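Local coordinates for cobalamin biosynthesis protein CobN (Mycobacterium tuberculosis, PDB 7C6O) that probably serves as the large catalytic subunit of cobaltochelatase, which inserts cobalt into the corrin ring during cobalamin biosynthesis, at residues 599-613 with 834-846. Sequence-based numbering, arbitrary orientation.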
loop_
_atom_site.group_PDB
_atom_site.type_symbol
_atom_site.label_atom_id
_atom_site.label_comp_id
_atom_site.label_asym_id
_atom_site.label_seq_id
_atom_site.Cartn_x
_atom_site.Cartn_y
_atom_site.Cartn_z
ATOM N N THR A 599 2.508 -2.156 -1.732
ATOM C CA THR A 599 1.374 -3.073 -1.744
ATOM C C THR A 599 0.639 -3.031 -3.079
ATOM O O THR A 599 0.157 -4.064 -3.565
ATOM C CB THR A 599 0.433 -2.727 -0.588
ATOM O OG1 THR A 599 1.123 -2.913 0.654
ATOM C CG2 THR A 599 -0.798 -3.602 -0.607
ATOM N N GLN A 600 0.555 -1.851 -3.698
ATOM C CA GLN A 600 -0.130 -1.750 -4.982
ATOM C C GLN A 600 0.584 -2.573 -6.047
ATOM O O GLN A 600 -0.062 -3.211 -6.886
ATOM C CB GLN A 600 -0.240 -0.287 -5.416
ATOM C CG GLN A 600 -1.203 -0.050 -6.587
ATOM C CD GLN A 600 -2.668 -0.251 -6.208
ATOM O OE1 GLN A 600 -3.050 -1.285 -5.658
ATOM N NE2 GLN A 600 -3.495 0.742 -6.510
ATOM N N ALA A 601 1.917 -2.581 -6.020
ATOM C CA ALA A 601 2.664 -3.429 -6.942
ATOM C C ALA A 601 2.440 -4.905 -6.634
ATOM O O ALA A 601 2.337 -5.725 -7.554
ATOM C CB ALA A 601 4.151 -3.083 -6.885
ATOM N N LYS A 602 2.360 -5.260 -5.347
ATOM C CA LYS A 602 2.100 -6.649 -4.970
ATOM C C LYS A 602 0.772 -7.139 -5.529
ATOM O O LYS A 602 0.656 -8.293 -5.958
ATOM C CB LYS A 602 2.096 -6.799 -3.447
ATOM C CG LYS A 602 3.434 -6.574 -2.760
ATOM C CD LYS A 602 3.257 -6.498 -1.243
ATOM C CE LYS A 602 2.904 -7.849 -0.632
ATOM N NZ LYS A 602 4.086 -8.756 -0.558
ATOM N N ARG A 603 -0.245 -6.278 -5.527
ATOM C CA ARG A 603 -1.611 -6.701 -5.801
ATOM C C ARG A 603 -2.048 -6.491 -7.242
ATOM O O ARG A 603 -2.867 -7.272 -7.740
ATOM C CB ARG A 603 -2.580 -5.972 -4.864
ATOM C CG ARG A 603 -2.281 -6.234 -3.400
ATOM C CD ARG A 603 -3.250 -5.528 -2.466
ATOM N NE ARG A 603 -2.950 -5.862 -1.077
ATOM C CZ ARG A 603 -3.618 -5.398 -0.024
ATOM N NH1 ARG A 603 -4.643 -4.571 -0.189
ATOM N NH2 ARG A 603 -3.254 -5.763 1.196
ATOM N N ARG A 604 -1.535 -5.473 -7.932
ATOM C CA ARG A 604 -1.932 -5.227 -9.312
ATOM C C ARG A 604 -0.876 -5.660 -10.324
ATOM O O ARG A 604 -1.138 -5.610 -11.531
ATOM C CB ARG A 604 -2.283 -3.745 -9.511
ATOM C CG ARG A 604 -3.376 -3.256 -8.561
ATOM C CD ARG A 604 -3.854 -1.842 -8.871
ATOM N NE ARG A 604 -4.873 -1.796 -9.922
ATOM C CZ ARG A 604 -4.716 -1.174 -11.087
ATOM N NH1 ARG A 604 -3.581 -0.540 -11.351
ATOM N NH2 ARG A 604 -5.697 -1.176 -11.981
ATOM N N ALA A 605 0.297 -6.111 -9.869
ATOM C CA ALA A 605 1.338 -6.563 -10.785
ATOM C C ALA A 605 2.108 -7.754 -10.219
ATOM O O ALA A 605 3.282 -7.951 -10.556
ATOM C CB ALA A 605 2.302 -5.422 -11.127
ATOM N N HIS A 606 1.453 -8.555 -9.369
ATOM C CA HIS A 606 2.002 -9.741 -8.707
ATOM C C HIS A 606 3.467 -9.598 -8.304
ATOM O O HIS A 606 4.242 -10.553 -8.415
ATOM C CB HIS A 606 1.826 -10.986 -9.590
ATOM C CG HIS A 606 2.430 -10.866 -10.956
ATOM N ND1 HIS A 606 1.691 -10.515 -12.066
ATOM C CD2 HIS A 606 3.694 -11.074 -11.396
ATOM C CE1 HIS A 606 2.477 -10.501 -13.128
ATOM N NE2 HIS A 606 3.697 -10.834 -12.748
ATOM N N ALA A 607 3.849 -8.425 -7.807
ATOM C CA ALA A 607 5.254 -8.157 -7.541
ATOM C C ALA A 607 5.751 -8.938 -6.331
ATOM O O ALA A 607 5.017 -9.157 -5.363
ATOM C CB ALA A 607 5.476 -6.662 -7.313
ATOM N N VAL A 608 7.006 -9.368 -6.402
ATOM C CA VAL A 608 7.754 -9.837 -5.241
ATOM C C VAL A 608 8.643 -8.682 -4.804
ATOM O O VAL A 608 9.635 -8.367 -5.468
ATOM C CB VAL A 608 8.584 -11.089 -5.558
ATOM C CG1 VAL A 608 9.445 -11.476 -4.359
ATOM C CG2 VAL A 608 7.681 -12.248 -5.964
ATOM N N LEU A 609 8.283 -8.031 -3.702
ATOM C CA LEU A 609 9.095 -6.937 -3.193
ATOM C C LEU A 609 10.341 -7.473 -2.504
ATOM O O LEU A 609 10.340 -8.559 -1.920
ATOM C CB LEU A 609 8.302 -6.080 -2.205
ATOM C CG LEU A 609 6.954 -5.515 -2.649
ATOM C CD1 LEU A 609 6.398 -4.603 -1.569
ATOM C CD2 LEU A 609 7.064 -4.777 -3.979
ATOM N N VAL A 610 11.421 -6.700 -2.588
ATOM C CA VAL A 610 12.597 -6.884 -1.745
ATOM C C VAL A 610 12.816 -5.531 -1.088
ATOM O O VAL A 610 13.404 -4.630 -1.696
ATOM C CB VAL A 610 13.836 -7.328 -2.531
ATOM C CG1 VAL A 610 15.020 -7.520 -1.587
ATOM C CG2 VAL A 610 13.556 -8.606 -3.301
ATOM N N ASP A 611 12.325 -5.362 0.137
ATOM C CA ASP A 611 12.330 -4.008 0.661
ATOM C C ASP A 611 13.740 -3.605 1.081
ATOM O O ASP A 611 14.612 -4.444 1.318
ATOM C CB ASP A 611 11.312 -3.833 1.799
ATOM C CG ASP A 611 11.602 -4.681 3.027
ATOM O OD1 ASP A 611 12.670 -5.313 3.125
ATOM O OD2 ASP A 611 10.721 -4.704 3.915
ATOM N N HIS A 612 13.971 -2.294 1.115
ATOM C CA HIS A 612 15.299 -1.768 1.378
ATOM C C HIS A 612 15.241 -0.681 2.442
ATOM O O HIS A 612 14.189 -0.101 2.727
ATOM C CB HIS A 612 15.977 -1.236 0.096
ATOM C CG HIS A 612 15.342 -0.007 -0.483
ATOM N ND1 HIS A 612 15.487 1.244 0.078
ATOM C CD2 HIS A 612 14.592 0.167 -1.597
ATOM C CE1 HIS A 612 14.837 2.133 -0.654
ATOM N NE2 HIS A 612 14.286 1.505 -1.677
ATOM N N LEU A 613 16.407 -0.418 3.021
ATOM C CA LEU A 613 16.517 0.462 4.170
ATOM C C LEU A 613 16.176 1.904 3.798
ATOM O O LEU A 613 16.278 2.325 2.643
ATOM C CB LEU A 613 17.931 0.382 4.749
ATOM C CG LEU A 613 18.171 0.991 6.131
ATOM C CD1 LEU A 613 17.291 0.323 7.176
ATOM C CD2 LEU A 613 19.637 0.876 6.506
ATOM N N ASN A 834 10.604 -3.723 14.334
ATOM C CA ASN A 834 10.426 -5.000 13.646
ATOM C C ASN A 834 10.162 -4.852 12.146
ATOM O O ASN A 834 9.991 -5.877 11.474
ATOM C CB ASN A 834 9.311 -5.822 14.311
ATOM C CG ASN A 834 7.913 -5.316 13.992
ATOM O OD1 ASN A 834 7.718 -4.168 13.600
ATOM N ND2 ASN A 834 6.923 -6.181 14.184
ATOM N N VAL A 835 10.138 -3.634 11.592
ATOM C CA VAL A 835 10.156 -3.509 10.136
ATOM C C VAL A 835 11.532 -3.864 9.591
ATOM O O VAL A 835 11.677 -4.133 8.392
ATOM C CB VAL A 835 9.734 -2.101 9.669
ATOM C CG1 VAL A 835 8.387 -1.717 10.269
ATOM C CG2 VAL A 835 10.812 -1.063 9.995
ATOM N N LEU A 836 12.545 -3.872 10.446
ATOM C CA LEU A 836 13.876 -4.383 10.176
ATOM C C LEU A 836 13.959 -5.845 10.607
ATOM O O LEU A 836 13.317 -6.245 11.585
ATOM C CB LEU A 836 14.924 -3.557 10.918
ATOM C CG LEU A 836 14.786 -2.037 10.776
ATOM C CD1 LEU A 836 15.839 -1.299 11.603
ATOM C CD2 LEU A 836 14.866 -1.628 9.311
ATOM N N PRO A 837 14.730 -6.687 9.904
ATOM C CA PRO A 837 15.606 -6.366 8.774
ATOM C C PRO A 837 14.872 -6.106 7.463
ATOM O O PRO A 837 13.726 -6.528 7.284
ATOM C CB PRO A 837 16.466 -7.623 8.647
ATOM C CG PRO A 837 15.546 -8.714 9.065
ATOM C CD PRO A 837 14.746 -8.131 10.205
ATOM N N THR A 838 15.544 -5.414 6.550
ATOM C CA THR A 838 15.028 -5.242 5.202
ATOM C C THR A 838 15.405 -6.469 4.372
ATOM O O THR A 838 15.853 -7.492 4.898
ATOM C CB THR A 838 15.544 -3.940 4.593
ATOM O OG1 THR A 838 16.973 -3.908 4.668
ATOM C CG2 THR A 838 14.970 -2.741 5.341
ATOM N N GLY A 839 15.234 -6.378 3.056
ATOM C CA GLY A 839 15.420 -7.535 2.206
ATOM C C GLY A 839 14.261 -8.501 2.213
ATOM O O GLY A 839 14.442 -9.671 1.863
ATOM N N ARG A 840 13.068 -8.048 2.593
ATOM C CA ARG A 840 11.901 -8.903 2.733
ATOM C C ARG A 840 10.757 -8.395 1.859
ATOM O O ARG A 840 10.678 -7.212 1.518
ATOM C CB ARG A 840 11.454 -8.979 4.202
ATOM C CG ARG A 840 12.509 -9.560 5.133
ATOM C CD ARG A 840 11.985 -9.734 6.554
ATOM N NE ARG A 840 11.797 -8.455 7.234
ATOM C CZ ARG A 840 11.376 -8.330 8.491
ATOM N NH1 ARG A 840 11.096 -9.407 9.214
ATOM N NH2 ARG A 840 11.233 -7.126 9.025
ATOM N N ASN A 841 9.866 -9.317 1.497
ATOM C CA ASN A 841 8.671 -9.000 0.711
ATOM C C ASN A 841 7.570 -8.599 1.686
ATOM O O ASN A 841 6.798 -9.436 2.154
ATOM C CB ASN A 841 8.275 -10.198 -0.144
ATOM C CG ASN A 841 7.052 -9.930 -0.997
ATOM O OD1 ASN A 841 6.663 -8.780 -1.200
ATOM N ND2 ASN A 841 6.441 -10.996 -1.506
ATOM N N PHE A 842 7.482 -7.304 1.991
ATOM C CA PHE A 842 6.755 -6.921 3.194
ATOM C C PHE A 842 5.243 -7.074 3.031
ATOM O O PHE A 842 4.697 -7.091 1.924
ATOM C CB PHE A 842 7.117 -5.491 3.650
ATOM C CG PHE A 842 6.801 -4.373 2.662
ATOM C CD1 PHE A 842 5.512 -4.136 2.205
ATOM C CD2 PHE A 842 7.802 -3.489 2.282
ATOM C CE1 PHE A 842 5.242 -3.085 1.337
ATOM C CE2 PHE A 842 7.539 -2.432 1.421
ATOM C CZ PHE A 842 6.262 -2.230 0.948
ATOM N N TYR A 843 4.572 -7.223 4.171
ATOM C CA TYR A 843 3.130 -7.089 4.288
ATOM C C TYR A 843 2.823 -5.814 5.065
ATOM O O TYR A 843 3.727 -5.097 5.503
ATOM C CB TYR A 843 2.517 -8.325 4.953
ATOM C CG TYR A 843 3.073 -8.670 6.320
ATOM C CD1 TYR A 843 2.552 -8.090 7.473
ATOM C CD2 TYR A 843 4.100 -9.596 6.463
ATOM C CE1 TYR A 843 3.047 -8.411 8.725
ATOM C CE2 TYR A 843 4.599 -9.926 7.714
ATOM C CZ TYR A 843 4.067 -9.332 8.840
ATOM O OH TYR A 843 4.561 -9.657 10.086
ATOM N N SER A 844 1.533 -5.518 5.237
ATOM C CA SER A 844 1.143 -4.269 5.870
ATOM C C SER A 844 0.288 -4.580 7.089
ATOM O O SER A 844 0.822 -4.973 8.136
ATOM C CB SER A 844 0.449 -3.342 4.865
ATOM O OG SER A 844 -0.636 -3.988 4.225
ATOM N N VAL A 845 -1.032 -4.407 7.007
ATOM C CA VAL A 845 -1.895 -4.438 8.179
ATOM C C VAL A 845 -3.139 -5.265 7.888
ATOM O O VAL A 845 -3.491 -5.525 6.735
ATOM C CB VAL A 845 -2.305 -3.015 8.625
ATOM C CG1 VAL A 845 -1.078 -2.200 9.008
ATOM C CG2 VAL A 845 -3.100 -2.316 7.528
ATOM N N ASP A 846 -3.796 -5.684 8.959
ATOM C CA ASP A 846 -5.143 -6.228 8.869
ATOM C C ASP A 846 -6.077 -5.072 8.544
ATOM O O ASP A 846 -6.272 -4.195 9.396
ATOM C CB ASP A 846 -5.536 -6.908 10.185
ATOM C CG ASP A 846 -6.958 -7.456 10.176
ATOM O OD1 ASP A 846 -7.654 -7.362 9.144
ATOM O OD2 ASP A 846 -7.385 -7.989 11.222
HETATM O O HOH W 1 0.610 -5.214 2.216
HETATM O O HOH W 2 3.431 -10.650 -2.460
HETATM O O HOH W 3 4.209 -10.509 1.537
HETATM O O HOH W 4 -3.478 -4.447 4.158
HETATM O O HOH W 5 10.511 -5.500 6.343
#
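Asp611 meets Arg840 through backbone and side chain at once, and the contact illustrates how a buried loop can be held at the margin of a sheet. Strand 608-612 pairs in parallel with strand 586-591; on its other flank Asp611 N donates to Arg840 O and Asp611 O accepts from Gly839 N (2.7 Å). The carboxylate completes this grip. With CG lodged between the backbone N and the carbonyl carbon (chi1 63°), the Asp611 side chain turns back over the loop, and Asp611 OD1 takes the N-H of Arg840 N at 2.8 Å, almost straight at 176° but from above the carboxylate plane. Asp611 OD2 lies at the edge of the Phe842 ring, 3.6 Å from Phe842 CD2, with carboxylate and ring planes 43° apart; a water near Asp611 OD2 is shared with Val835 O. One face of that ring receives Leu609, whose CD1 sits 3.6 Å from the centroid of the Phe842 ring in a CH-pi contact.

At the helix end, Lys602 and Asn841 arrive from opposite directions. Bends at chi3 and chi4 curl the lysine so that Lys602 NZ reaches a side-chain oxygen, Asn841 OD1, at 2.7 Å, above the amide plane, and a backbone one, Phe842 O, at 3.1 Å. The same OD1 takes a weak bond from Leu609 N, which ties helix, strand and loop to one amide oxygen. Farther along, Thr838 spreads CG2 against the backbone of His612 and Leu613, while its OG1 bonds to Glu807.

With two waters, four oxygens lie within reach of the three protons of Lys602 NZ and must share or alternate; they would be expected to favour a protonated amine. Asp611 OD1 is crowded, only 3.2 Å from the acceptor Arg840 O, and the Leu609 methyl on Phe842 adds an apolar contact to these polar bonds.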